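Local coordinates for Serine/threonine/tyrosine-interacting protein (Homo sapiens, PDB 2R0B) that acts as a catalytically inactive phosphatase that anchors the kinases ERK1 and ERK2 in the nucleus and, by binding FBXW7, blocks its assembly into a ubiquitin ligase, at residues A[7-12]-A[125-130]; A[39-44]-A[61-66]; A[46-51]-A[96-101]. All coordinates share one frame; numbering follows the deposited sequence.

Contact 1 (A[7-12]-A[125-130])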
ATOM      1  N   GLN A   7      10.184   2.527   1.640  1.00 17.63           N
ATOM      2  CA  GLN A   7      10.993   1.357   1.948  1.00 17.68           C
ATOM      3  C   GLN A   7      10.546   0.156   1.128  1.00 18.05           C
ATOM      4  O   GLN A   7       9.355  -0.027   0.925  1.00 17.00           O
ATOM      5  CB  GLN A   7      10.884   1.012   3.427  1.00 17.38           C
ATOM      6  CG  GLN A   7      11.672   1.987   4.306  1.00 18.39           C
ATOM      7  CD  GLN A   7      10.837   3.183   4.676  1.00 19.85           C
ATOM      8  OE1 GLN A   7       9.674   3.027   5.014  1.00 20.00           O
ATOM      9  NE2 GLN A   7      11.423   4.374   4.637  1.00 19.45           N
ATOM     10  N   GLU A   8      11.498  -0.664   0.666  1.00 18.68           N
ATOM     11  CA  GLU A   8      11.157  -1.983   0.134  1.00 18.41           C
ATOM     12  C   GLU A   8      10.745  -2.917   1.253  1.00 18.46           C
ATOM     13  O   GLU A   8      11.516  -3.194   2.178  1.00 19.16           O
ATOM     14  CB  GLU A   8      12.294  -2.613  -0.696  1.00 18.92           C
ATOM     15  CG  GLU A   8      11.779  -3.701  -1.665  1.00 18.28           C
ATOM     16  CD  GLU A   8      12.782  -4.138  -2.758  1.00 21.63           C
ATOM     17  OE1 GLU A   8      13.889  -3.559  -2.873  1.00 26.17           O
ATOM     18  OE2 GLU A   8      12.464  -5.085  -3.519  1.00 23.57           O
ATOM     19  N   ILE A   9       9.520  -3.414   1.165  1.00 16.80           N
ATOM     20  CA  ILE A   9       8.959  -4.233   2.227  1.00 17.04           C
ATOM     21  C   ILE A   9       9.187  -5.708   1.926  1.00 17.21           C
ATOM     22  O   ILE A   9       9.525  -6.518   2.811  1.00 18.35           O
ATOM     23  CB  ILE A   9       7.458  -3.967   2.374  1.00 15.61           C
ATOM     24  CG1 ILE A   9       7.186  -2.481   2.722  1.00 15.48           C
ATOM     25  CG2 ILE A   9       6.847  -4.902   3.414  1.00 17.74           C
ATOM     26  CD1 ILE A   9       7.929  -1.967   3.966  1.00 14.35           C
ATOM     27  N   LEU A  10       8.951  -6.068   0.674  1.00 16.90           N
ATOM     28  CA  LEU A  10       9.272  -7.399   0.211  1.00 17.93           C
ATOM     29  C   LEU A  10       9.697  -7.257  -1.240  1.00 17.47           C
ATOM     30  O   LEU A  10       9.546  -6.199  -1.823  1.00 16.36           O
ATOM     31  CB  LEU A  10       8.111  -8.384   0.404  1.00 19.15           C
ATOM     32  CG  LEU A  10       6.743  -8.206  -0.253  1.00 20.39           C
ATOM     33  CD1 LEU A  10       6.635  -8.952  -1.573  1.00 24.86           C
ATOM     34  CD2 LEU A  10       5.635  -8.651   0.686  1.00 23.18           C
ATOM     35  N   PRO A  11      10.285  -8.305  -1.816  1.00 17.35           N
ATOM     36  CA  PRO A  11      10.813  -8.083  -3.163  1.00 17.36           C
ATOM     37  C   PRO A  11       9.813  -7.455  -4.141  1.00 16.62           C
ATOM     38  O   PRO A  11       8.779  -8.053  -4.463  1.00 17.94           O
ATOM     39  CB  PRO A  11      11.241  -9.472  -3.594  1.00 17.70           C
ATOM     40  CG  PRO A  11      11.564 -10.169  -2.332  1.00 18.24           C
ATOM     41  CD  PRO A  11      10.560  -9.672  -1.320  1.00 18.04           C
ATOM     42  N   GLY A  12      10.125  -6.244  -4.610  1.00 16.24           N
ATOM     43  CA  GLY A  12       9.270  -5.589  -5.589  1.00 15.35           C
ATOM     44  C   GLY A  12       8.062  -4.828  -5.046  1.00 15.39           C
ATOM     45  O   GLY A  12       7.285  -4.277  -5.833  1.00 16.31           O
ATOM     46  N   ALA A 125       4.373  -7.157  12.465  1.00 13.78           N
ATOM     47  CA  ALA A 125       5.756  -7.100  12.966  1.00 15.11           C
ATOM     48  C   ALA A 125       6.811  -7.055  11.845  1.00 15.13           C
ATOM     49  O   ALA A 125       7.818  -6.338  11.932  1.00 15.70           O
ATOM     50  CB  ALA A 125       6.013  -8.274  13.933  1.00 14.77           C
ATOM     51  N   TYR A 126       6.567  -7.817  10.788  1.00 14.89           N
ATOM     52  CA  TYR A 126       7.477  -7.912   9.658  1.00 15.17           C
ATOM     53  C   TYR A 126       7.586  -6.540   8.993  1.00 15.28           C
ATOM     54  O   TYR A 126       8.678  -6.057   8.663  1.00 17.36           O
ATOM     55  CB  TYR A 126       6.972  -8.986   8.670  1.00 14.96           C
ATOM     56  CG  TYR A 126       7.775  -8.999   7.421  1.00 15.04           C
ATOM     57  CD1 TYR A 126       8.848  -9.873   7.281  1.00 16.66           C
ATOM     58  CD2 TYR A 126       7.506  -8.096   6.378  1.00 14.94           C
ATOM     59  CE1 TYR A 126       9.614  -9.872   6.131  1.00 16.26           C
ATOM     60  CE2 TYR A 126       8.275  -8.080   5.223  1.00 16.79           C
ATOM     61  CZ  TYR A 126       9.316  -8.962   5.100  1.00 15.89           C
ATOM     62  OH  TYR A 126      10.090  -8.937   3.963  1.00 19.00           O
ATOM     63  N   VAL A 127       6.442  -5.898   8.796  1.00 15.51           N
ATOM     64  CA  VAL A 127       6.444  -4.603   8.118  1.00 15.60           C
ATOM     65  C   VAL A 127       7.019  -3.513   9.015  1.00 16.69           C
ATOM     66  O   VAL A 127       7.771  -2.671   8.550  1.00 16.96           O
ATOM     67  CB  VAL A 127       5.045  -4.222   7.565  1.00 15.02           C
ATOM     68  CG1 VAL A 127       5.049  -2.809   6.930  1.00 14.44           C
ATOM     69  CG2 VAL A 127       4.598  -5.234   6.582  1.00 12.66           C
ATOM     70  N   GLN A 128       6.686  -3.554  10.305  1.00 17.60           N
ATOM     71  CA  GLN A 128       7.189  -2.585  11.277  1.00 19.03           C
ATOM     72  C   GLN A 128       8.729  -2.593  11.335  1.00 19.18           C
ATOM     73  O   GLN A 128       9.374  -1.547  11.524  1.00 18.62           O
ATOM     74  CB  GLN A 128       6.598  -2.924  12.646  1.00 19.30           C
ATOM     75  CG  GLN A 128       6.824  -1.900  13.734  1.00 20.94           C
ATOM     76  CD  GLN A 128       6.244  -2.373  15.066  1.00 20.58           C
ATOM     77  OE1 GLN A 128       6.482  -3.512  15.505  1.00 25.14           O
ATOM     78  NE2 GLN A 128       5.483  -1.505  15.715  1.00 22.09           N
ATOM     79  N   GLU A 129       9.330  -3.764  11.142  1.00 19.64           N
ATOM     80  CA  GLU A 129      10.789  -3.859  11.176  1.00 20.70           C
ATOM     81  C   GLU A 129      11.418  -3.068  10.015  1.00 20.84           C
ATOM     82  O   GLU A 129      12.536  -2.531  10.148  1.00 21.03           O
ATOM     83  CB  GLU A 129      11.247  -5.327  11.181  1.00 21.61           C
ATOM     84  CG  GLU A 129      10.864  -6.070  12.469  1.00 25.70           C
ATOM     85  CD  GLU A 129      11.922  -6.036  13.571  1.00 30.39           C
ATOM     86  OE1 GLU A 129      12.690  -5.039  13.672  1.00 31.61           O
ATOM     87  OE2 GLU A 129      11.969  -7.024  14.349  1.00 31.23           O
ATOM     88  N   ARG A 130      10.684  -2.960   8.907  1.00 19.28           N
ATOM     89  CA  ARG A 130      11.157  -2.245   7.711  1.00 19.18           C
ATOM     90  C   ARG A 130      10.749  -0.769   7.695  1.00 18.07           C
ATOM     91  O   ARG A 130      11.509   0.084   7.233  1.00 19.02           O
ATOM     92  CB  ARG A 130      10.611  -2.905   6.451  1.00 19.16           C
ATOM     93  CG  ARG A 130      11.417  -4.088   5.938  1.00 21.59           C
ATOM     94  CD  ARG A 130      10.644  -5.376   6.079  1.00 20.53           C
ATOM     95  NE  ARG A 130      11.525  -6.537   5.970  1.00 23.78           N
ATOM     96  CZ  ARG A 130      11.686  -7.464   6.914  1.00 23.85           C
ATOM     97  NH1 ARG A 130      12.510  -8.472   6.691  1.00 25.34           N
ATOM     98  NH2 ARG A 130      11.020  -7.409   8.066  1.00 21.76           N
TER

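Contact 2 (A[39-44]-A[61-66])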
ATOM      1  N   CYS A  39      -2.191   4.718  -5.189  1.00 14.03           N
ATOM      2  CA  CYS A  39      -2.187   6.077  -4.610  1.00 14.10           C
ATOM      3  C   CYS A  39      -3.461   6.230  -3.764  1.00 14.70           C
ATOM      4  O   CYS A  39      -4.565   6.276  -4.327  1.00 14.95           O
ATOM      5  CB  CYS A  39      -2.144   7.081  -5.771  1.00 14.18           C
ATOM      6  SG  CYS A  39      -2.556   8.810  -5.349  1.00 16.18           S
ATOM      7  N   ILE A  40      -3.323   6.238  -2.432  1.00 13.47           N
ATOM      8  CA  ILE A  40      -4.469   6.194  -1.526  1.00 14.58           C
ATOM      9  C   ILE A  40      -4.622   7.559  -0.854  1.00 15.56           C
ATOM     10  O   ILE A  40      -3.659   8.078  -0.301  1.00 15.73           O
ATOM     11  CB  ILE A  40      -4.285   5.150  -0.404  1.00 15.24           C
ATOM     12  CG1 ILE A  40      -4.171   3.730  -0.973  1.00 15.62           C
ATOM     13  CG2 ILE A  40      -5.447   5.259   0.631  1.00 15.06           C
ATOM     14  CD1 ILE A  40      -3.331   2.788  -0.085  1.00 19.31           C
ATOM     15  N   ARG A  41      -5.828   8.109  -0.876  1.00 16.04           N
ATOM     16  CA  ARG A  41      -6.096   9.420  -0.283  1.00 16.99           C
ATOM     17  C   ARG A  41      -7.605   9.646  -0.178  1.00 17.62           C
ATOM     18  O   ARG A  41      -8.374   8.963  -0.864  1.00 18.31           O
ATOM     19  CB  ARG A  41      -5.427  10.518  -1.126  1.00 17.67           C
ATOM     20  CG  ARG A  41      -6.175  11.000  -2.382  1.00 18.29           C
ATOM     21  CD  ARG A  41      -6.531   9.936  -3.427  1.00 19.24           C
ATOM     22  NE  ARG A  41      -7.288  10.547  -4.514  1.00 21.57           N
ATOM     23  CZ  ARG A  41      -8.605  10.709  -4.527  1.00 22.87           C
ATOM     24  NH1 ARG A  41      -9.173  11.325  -5.563  1.00 25.18           N
ATOM     25  NH2 ARG A  41      -9.359  10.268  -3.519  1.00 23.81           N
ATOM     26  N   GLN A  42      -8.020  10.570   0.698  1.00 18.43           N
ATOM     27  CA  GLN A  42      -9.401  11.066   0.728  1.00 19.30           C
ATOM     28  C   GLN A  42      -9.550  12.063  -0.390  1.00 19.34           C
ATOM     29  O   GLN A  42      -8.581  12.684  -0.799  1.00 17.78           O
ATOM     30  CB  GLN A  42      -9.682  11.869   2.008  1.00 20.34           C
ATOM     31  CG  GLN A  42      -9.549  11.180   3.324  1.00 20.98           C
ATOM     32  CD  GLN A  42     -10.006  12.101   4.456  1.00 21.54           C
ATOM     33  OE1 GLN A  42      -9.190  12.693   5.159  1.00 24.49           O
ATOM     34  NE2 GLN A  42     -11.320  12.250   4.601  1.00 23.70           N
ATOM     35  N   ASN A  43     -10.776  12.298  -0.839  1.00 19.27           N
ATOM     36  CA  ASN A  43     -10.974  13.283  -1.881  1.00 20.11           C
ATOM     37  C   ASN A  43     -10.455  14.671  -1.468  1.00 19.52           C
ATOM     38  O   ASN A  43      -9.886  15.390  -2.292  1.00 19.61           O
ATOM     39  CB  ASN A  43     -12.437  13.332  -2.316  1.00 20.55           C
ATOM     40  CG  ASN A  43     -12.870  12.062  -3.022  1.00 22.99           C
ATOM     41  OD1 ASN A  43     -12.091  11.440  -3.759  1.00 24.55           O
ATOM     42  ND2 ASN A  43     -14.130  11.659  -2.790  1.00 25.66           N
ATOM     43  N   ILE A  44     -10.599  15.006  -0.181  1.00 19.61           N
ATOM     44  CA  ILE A  44     -10.117  16.294   0.335  1.00 19.41           C
ATOM     45  C   ILE A  44      -8.590  16.433   0.322  1.00 18.47           C
ATOM     46  O   ILE A  44      -8.092  17.559   0.342  1.00 18.88           O
ATOM     47  CB  ILE A  44     -10.630  16.659   1.770  1.00 19.46           C
ATOM     48  CG1 ILE A  44     -10.231  15.599   2.795  1.00 19.90           C
ATOM     49  CG2 ILE A  44     -12.145  16.903   1.763  1.00 21.01           C
ATOM     50  CD1 ILE A  44     -10.466  16.025   4.233  1.00 20.58           C
ATOM     51  N   VAL A  61      -6.010   4.387  -7.946  1.00 14.02           N
ATOM     52  CA  VAL A  61      -6.329   5.463  -6.979  1.00 13.15           C
ATOM     53  C   VAL A  61      -7.513   5.046  -6.119  1.00 13.55           C
ATOM     54  O   VAL A  61      -8.582   4.707  -6.640  1.00 12.96           O
ATOM     55  CB  VAL A  61      -6.627   6.809  -7.696  1.00 13.97           C
ATOM     56  CG1 VAL A  61      -7.040   7.884  -6.692  1.00 14.19           C
ATOM     57  CG2 VAL A  61      -5.440   7.267  -8.513  1.00 13.28           C
ATOM     58  N   LEU A  62      -7.320   5.081  -4.799  1.00 13.34           N
ATOM     59  CA  LEU A  62      -8.333   4.609  -3.854  1.00 13.78           C
ATOM     60  C   LEU A  62      -8.737   5.744  -2.937  1.00 14.27           C
ATOM     61  O   LEU A  62      -7.927   6.253  -2.153  1.00 14.89           O
ATOM     62  CB  LEU A  62      -7.824   3.426  -3.005  1.00 14.00           C
ATOM     63  CG  LEU A  62      -7.406   2.140  -3.721  1.00 14.61           C
ATOM     64  CD1 LEU A  62      -6.846   1.096  -2.745  1.00 15.43           C
ATOM     65  CD2 LEU A  62      -8.529   1.536  -4.562  1.00 14.64           C
ATOM     66  N   ASP A  63      -9.995   6.135  -3.060  1.00 14.28           N
ATOM     67  CA  ASP A  63     -10.577   7.171  -2.210  1.00 14.66           C
ATOM     68  C   ASP A  63     -10.947   6.535  -0.863  1.00 14.80           C
ATOM     69  O   ASP A  63     -11.999   5.889  -0.712  1.00 14.60           O
ATOM     70  CB  ASP A  63     -11.774   7.778  -2.942  1.00 16.09           C
ATOM     71  CG  ASP A  63     -12.624   8.669  -2.063  1.00 16.62           C
ATOM     72  OD1 ASP A  63     -12.112   9.179  -1.046  1.00 18.88           O
ATOM     73  OD2 ASP A  63     -13.822   8.887  -2.403  1.00 19.16           O
ATOM     74  N   ILE A  64     -10.059   6.706   0.117  1.00 14.92           N
ATOM     75  CA  ILE A  64     -10.200   6.049   1.431  1.00 15.88           C
ATOM     76  C   ILE A  64      -9.859   7.037   2.538  1.00 15.75           C
ATOM     77  O   ILE A  64      -8.820   7.697   2.460  1.00 16.02           O
ATOM     78  CB  ILE A  64      -9.223   4.828   1.561  1.00 15.48           C
ATOM     79  CG1 ILE A  64      -9.608   3.722   0.560  1.00 16.47           C
ATOM     80  CG2 ILE A  64      -9.208   4.297   3.024  1.00 17.40           C
ATOM     81  CD1 ILE A  64      -8.667   2.565   0.430  1.00 19.00           C
ATOM     82  N   ALA A  65     -10.724   7.144   3.551  1.00 16.47           N
ATOM     83  CA  ALA A  65     -10.424   7.921   4.765  1.00 16.44           C
ATOM     84  C   ALA A  65      -9.676   7.097   5.803  1.00 16.71           C
ATOM     85  O   ALA A  65      -9.926   5.887   5.945  1.00 16.77           O
ATOM     86  CB  ALA A  65     -11.702   8.442   5.365  1.00 16.96           C
ATOM     87  N   ASP A  66      -8.764   7.737   6.533  1.00 16.16           N
ATOM     88  CA  ASP A  66      -8.071   7.068   7.644  1.00 17.34           C
ATOM     89  C   ASP A  66      -8.861   7.150   8.948  1.00 17.72           C
ATOM     90  O   ASP A  66      -8.580   7.971   9.825  1.00 19.05           O
ATOM     91  CB  ASP A  66      -6.643   7.603   7.837  1.00 15.92           C
ATOM     92  CG  ASP A  66      -5.878   6.841   8.910  1.00 18.26           C
ATOM     93  OD1 ASP A  66      -6.188   5.649   9.122  1.00 21.03           O
ATOM     94  OD2 ASP A  66      -4.965   7.422   9.539  1.00 18.51           O
TER
HETATM   95  O   HOH W   1      -8.058  10.645   6.477  1.00 25.08           O

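Contact 3 (A[46-51]-A[96-101]). With SO4 (sulfate ion), chain B.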
ATOM      1  N   ALA A  46      -6.871  15.241  -2.300  1.00 16.72           N
ATOM      2  CA  ALA A  46      -6.498  15.086  -3.712  1.00 17.16           C
ATOM      3  C   ALA A  46      -5.773  16.302  -4.342  1.00 17.34           C
ATOM      4  O   ALA A  46      -5.174  16.182  -5.408  1.00 17.93           O
ATOM      5  CB  ALA A  46      -7.715  14.626  -4.559  1.00 17.81           C
ATOM      6  N   ASN A  47      -5.771  17.442  -3.649  1.00 17.30           N
ATOM      7  CA  ASN A  47      -4.919  18.579  -4.062  1.00 16.95           C
ATOM      8  C   ASN A  47      -3.417  18.307  -3.954  1.00 17.34           C
ATOM      9  O   ASN A  47      -2.629  18.861  -4.724  1.00 17.66           O
ATOM     10  CB  ASN A  47      -5.268  19.889  -3.314  1.00 16.59           C
ATOM     11  CG  ASN A  47      -5.283  19.746  -1.776  1.00 18.13           C
ATOM     12  OD1 ASN A  47      -5.595  18.678  -1.226  1.00 17.56           O
ATOM     13  ND2 ASN A  47      -4.983  20.849  -1.078  1.00 13.69           N
ATOM     14  N   PHE A  48      -3.003  17.488  -2.987  1.00 16.60           N
ATOM     15  CA  PHE A  48      -1.578  17.217  -2.836  1.00 16.33           C
ATOM     16  C   PHE A  48      -1.200  15.740  -2.964  1.00 16.74           C
ATOM     17  O   PHE A  48      -0.018  15.423  -3.067  1.00 16.82           O
ATOM     18  CB  PHE A  48      -1.003  17.832  -1.549  1.00 16.27           C
ATOM     19  CG  PHE A  48      -1.500  17.196  -0.273  1.00 15.24           C
ATOM     20  CD1 PHE A  48      -0.702  16.327   0.433  1.00 13.35           C
ATOM     21  CD2 PHE A  48      -2.735  17.529   0.256  1.00 14.11           C
ATOM     22  CE1 PHE A  48      -1.103  15.771   1.628  1.00 13.62           C
ATOM     23  CE2 PHE A  48      -3.173  16.967   1.465  1.00 14.89           C
ATOM     24  CZ  PHE A  48      -2.356  16.073   2.159  1.00 16.05           C
ATOM     25  N   ILE A  49      -2.197  14.851  -2.962  1.00 15.88           N
ATOM     26  CA  ILE A  49      -1.952  13.422  -3.134  1.00 15.49           C
ATOM     27  C   ILE A  49      -2.695  12.942  -4.387  1.00 15.11           C
ATOM     28  O   ILE A  49      -3.925  12.789  -4.390  1.00 16.51           O
ATOM     29  CB  ILE A  49      -2.368  12.569  -1.931  1.00 14.61           C
ATOM     30  CG1 ILE A  49      -1.761  13.074  -0.632  1.00 15.14           C
ATOM     31  CG2 ILE A  49      -1.908  11.102  -2.129  1.00 13.99           C
ATOM     32  CD1 ILE A  49      -2.296  12.347   0.572  1.00 14.12           C
ATOM     33  N   LYS A  50      -1.930  12.692  -5.435  1.00 16.29           N
ATOM     34  CA  LYS A  50      -2.493  12.421  -6.750  1.00 17.04           C
ATOM     35  C   LYS A  50      -1.456  11.777  -7.674  1.00 16.53           C
ATOM     36  O   LYS A  50      -0.258  11.819  -7.391  1.00 16.05           O
ATOM     37  CB  LYS A  50      -2.986  13.739  -7.359  1.00 17.39           C
ATOM     38  CG  LYS A  50      -1.863  14.603  -7.913  1.00 20.79           C
ATOM     39  CD  LYS A  50      -2.390  15.906  -8.474  1.00 26.97           C
ATOM     40  CE  LYS A  50      -2.287  17.032  -7.476  1.00 28.87           C
ATOM     41  NZ  LYS A  50      -0.897  17.621  -7.422  1.00 31.66           N
ATOM     42  N   PRO A  51      -1.904  11.158  -8.773  1.00 17.20           N
ATOM     43  CA  PRO A  51      -0.920  10.646  -9.744  1.00 16.85           C
ATOM     44  C   PRO A  51      -0.129  11.783 -10.376  1.00 18.03           C
ATOM     45  O   PRO A  51      -0.724  12.754 -10.880  1.00 19.04           O
ATOM     46  CB  PRO A  51      -1.797   9.954 -10.786  1.00 18.81           C
ATOM     47  CG  PRO A  51      -3.022   9.615 -10.069  1.00 16.93           C
ATOM     48  CD  PRO A  51      -3.275  10.776  -9.162  1.00 16.68           C
ATOM     49  N   HIS A  96       1.368   3.963  -1.579  1.00 13.25           N
ATOM     50  CA  HIS A  96       1.541   5.140  -0.753  1.00 12.48           C
ATOM     51  C   HIS A  96       0.203   5.697  -0.299  1.00 13.28           C
ATOM     52  O   HIS A  96      -0.826   5.514  -0.972  1.00 13.09           O
ATOM     53  CB  HIS A  96       2.426   6.211  -1.445  1.00 12.89           C
ATOM     54  CG  HIS A  96       1.711   7.035  -2.473  1.00 12.43           C
ATOM     55  ND1 HIS A  96       0.805   8.025  -2.136  1.00 13.86           N
ATOM     56  CD2 HIS A  96       1.765   7.016  -3.829  1.00 14.00           C
ATOM     57  CE1 HIS A  96       0.338   8.577  -3.243  1.00 15.14           C
ATOM     58  NE2 HIS A  96       0.908   7.990  -4.279  1.00 13.50           N
ATOM     59  N   GLY A  97       0.226   6.345   0.867  1.00 13.11           N
ATOM     60  CA  GLY A  97      -0.931   7.053   1.363  1.00 12.90           C
ATOM     61  C   GLY A  97      -0.528   8.509   1.511  1.00 12.74           C
ATOM     62  O   GLY A  97       0.112   9.083   0.622  1.00 14.03           O
ATOM     63  N   ASN A  98      -0.902   9.112   2.638  1.00 13.20           N
ATOM     64  CA  ASN A  98      -0.407  10.427   3.002  1.00 13.37           C
ATOM     65  C   ASN A  98       0.870  10.238   3.826  1.00 13.33           C
ATOM     66  O   ASN A  98       1.974  10.553   3.354  1.00 13.97           O
ATOM     67  CB  ASN A  98      -1.507  11.178   3.770  1.00 13.62           C
ATOM     68  CG  ASN A  98      -1.085  12.552   4.229  1.00 14.66           C
ATOM     69  OD1 ASN A  98       0.106  12.847   4.340  1.00 17.02           O
ATOM     70  ND2 ASN A  98      -2.073  13.405   4.544  1.00 14.74           N
ATOM     71  N   ALA A  99       0.717   9.670   5.021  1.00 12.90           N
ATOM     72  CA  ALA A  99       1.819   9.466   5.953  1.00 14.20           C
ATOM     73  C   ALA A  99       2.528   8.118   5.770  1.00 15.09           C
ATOM     74  O   ALA A  99       3.648   7.969   6.239  1.00 14.30           O
ATOM     75  CB  ALA A  99       1.339   9.615   7.437  1.00 14.27           C
ATOM     76  N   GLY A 100       1.903   7.148   5.091  1.00 15.57           N
ATOM     77  CA  GLY A 100       2.487   5.802   4.999  1.00 16.28           C
ATOM     78  C   GLY A 100       2.438   5.098   6.355  1.00 16.48           C
ATOM     79  O   GLY A 100       3.355   4.354   6.725  1.00 17.71           O
ATOM     80  N   ILE A 101       1.360   5.314   7.096  1.00 15.89           N
ATOM     81  CA  ILE A 101       1.268   4.777   8.455  1.00 16.02           C
ATOM     82  C   ILE A 101       0.101   3.819   8.643  1.00 15.39           C
ATOM     83  O   ILE A 101       0.253   2.761   9.254  1.00 15.51           O
ATOM     84  CB  ILE A 101       1.210   5.895   9.497  1.00 16.51           C
ATOM     85  CG1 ILE A 101       2.557   6.626   9.515  1.00 17.73           C
ATOM     86  CG2 ILE A 101       0.826   5.356  10.890  1.00 17.43           C
ATOM     87  CD1 ILE A 101       2.647   7.772  10.500  1.00 20.57           C
TER
HETATM   88  S   SO4 B   1      -1.860   6.799   5.640  1.00 15.39           S
HETATM   89  O1  SO4 B   1      -0.997   6.849   6.820  1.00 17.77           O
HETATM   90  O2  SO4 B   1      -3.188   6.446   6.125  1.00 15.28           O
HETATM   91  O3  SO4 B   1      -1.975   8.107   5.001  1.00 18.71           O
HETATM   92  O4  SO4 B   1      -1.378   5.829   4.659  1.00 19.11           O
HETATM   93  O   HOH W   2       1.214   9.692  -6.328  1.00 21.18           O

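Contact 1 (A[7-12]-A[125-130])
Tyr126 reaches out from the helix 120-130 with its hydroxyl, and the backbone carbonyl of Ile9 receives it: OH donates to Ile9 O at 2.7 Å, in the carbonyl plane. The same oxygen lies near the plane of the phenol ring, at its edge. Ile9 adds an apolar grip beside this bond. Its CG2 sits 3.9 Å from Tyr126 CE2, again at the ring edge, and also touches Val127 CG2, while Ile9 CD1 packs 3.8 Å from Arg130 CB. Arg130 then doubles back. A bend at chi2 (112°) swings its guanidinium over one face of the Tyr126 ring, with NH2 3.3 Å above the ring plane near its centre, and NH2 donates to Tyr126 O at 2.8 Å. A leucine in place of Tyr126 would probably leave the Ile9 carbonyl without its donor from the helix and the Arg130 guanidinium without the flat surface beneath it. One shell farther out, Ile112 of helix 103-116 supports Ile9 and Val127, Leu15 of the neighbouring strand touches both as well, and Gln7 OE1 accepts a bond from Arg131. The carbonyl that Tyr126 uses belongs to a classic beta bulge, in which Ile9 and Leu10 both face Leu13, on an outermost strand of the mixed sheet, where the helical layer of the protein tyrosine phosphatase fold packs on it.

Contact 2 (A[39-44]-A[61-66])
Two torsions fold Arg41 back across the neighbouring strand: CG stands between its own backbone N and carbonyl carbon (chi1 82°), and the chain bends once more at chi2, which lays the guanidinium over Val61 and beside Asp63. Val61 CG1 lies against one face of the group, 3.4 Å from Arg41 NE. The Asp63 carboxylate, turned 61° from the guanidinium plane, offers OD1 at its edge; at 3.9 Å from Arg41 NH2 this is a long salt bridge. Asn43 touches both charges. Its OD1 accepts from Arg41 NH2 at 3.0 Å, close to the guanidinium plane, and its ND2 donates to Asp63 OD2 at 2.8 Å, a weak bond because the angle at the hydrogen is poor. Beneath these polar groups runs the parallel pairing of strands 36-41 and 58-63, the latter an outermost strand of the phosphatase sheet. Leu62 is held through both N and O, by Cys39 O and Arg41 N, as parallel strands require. The next link, from Ile64 N to Arg41 O, comes in 52° out of the carbonyl plane, where the strands are ending. On the other face of the sheet the chemistry is apolar. Ile40 and Leu62 lie side by side, CG1 to CD1 4.2 Å, and just past the strand end Ile64 CB meets Ile40 CG2 at 3.9 Å; Met78 and Thr79 of helix 76-88 cover Leu62, while Phe107 of helix 103-116 touches Ile64. Gln42, extended beyond CG, sets CG 3.7 Å from Ala65 CA. A water joins its OE1, weakly, to Asp66 N, and the Asp66 carboxylate turns to Ser102 and Asn137 through OD1.

Contact 3 (A[46-51]-A[96-101])
Ile49 of the loop 46-51 points at the loop 96-101, and both of its branches touch it. CD1 comes in roughly at a right angle to the Asn98 side chain, 3.5 Å from Asn98 CB. CG2, anti to the backbone N of Ile49, slides along His96 and meets CE1 at 3.6 Å, in the plane of the imidazole. That ring is itself fixed: His96 ND1 donates to Gly97 O at 3.0 Å, nearly straight and on a carbonyl lone pair. This is the tight, buried side. Phe48 gives a looser, exposed flank. There the rim of the ring passes the Asn98 amide, CZ to ND2 3.6 Å, with the two planes 77° apart; the amide nitrogen ND2 is hydrogen-bonded to Glu45, and the phenyl ring meets Tyr18 edge-to-face. A water also spans the loops, donating to Lys50 O and lying 2.7 Å from His96 NE2. On the far side of residues 97-101 a sulfate, probably from the crystallisation liquor, is gripped by backbone amides: Asn98 N and Ala99 N both donate to O3, and Ile101 N reaches O1 at 2.8 Å. Ser102 N, Arg103 NE and Ser104 OG add further bonds. Gly97 faces the anion bare, since a CB there would collide with O4. The cradle is the phosphate-binding loop of protein tyrosine phosphatases, the HCX5R signature, here with glycine where active relatives carry the nucleophilic cysteine, as befits a pseudophosphatase.

In the fold
Contacts 1 and 2 both reach the same sheet, from its two outermost strands and on opposite sides of the chain's centre, their centres about 22 Å apart. Contact 1 joins strand to helix and leans on one carbonyl bond with apolar packing; contact 2 joins strand to strand through repeated backbone bonds, with Arg41 and Asp63 on one face and apolar Ile40 and Leu62 on the other. Both are partly buried. Contact 3, a buried one, joins loop to loop by van der Waals touches of Ile49 and Phe48 on polar side chains, with one bridging water. It abuts contact 2, centres about 7 Å apart: Ile40 N probably bonds to His96 O. Both are nested along the chain inside contact 1.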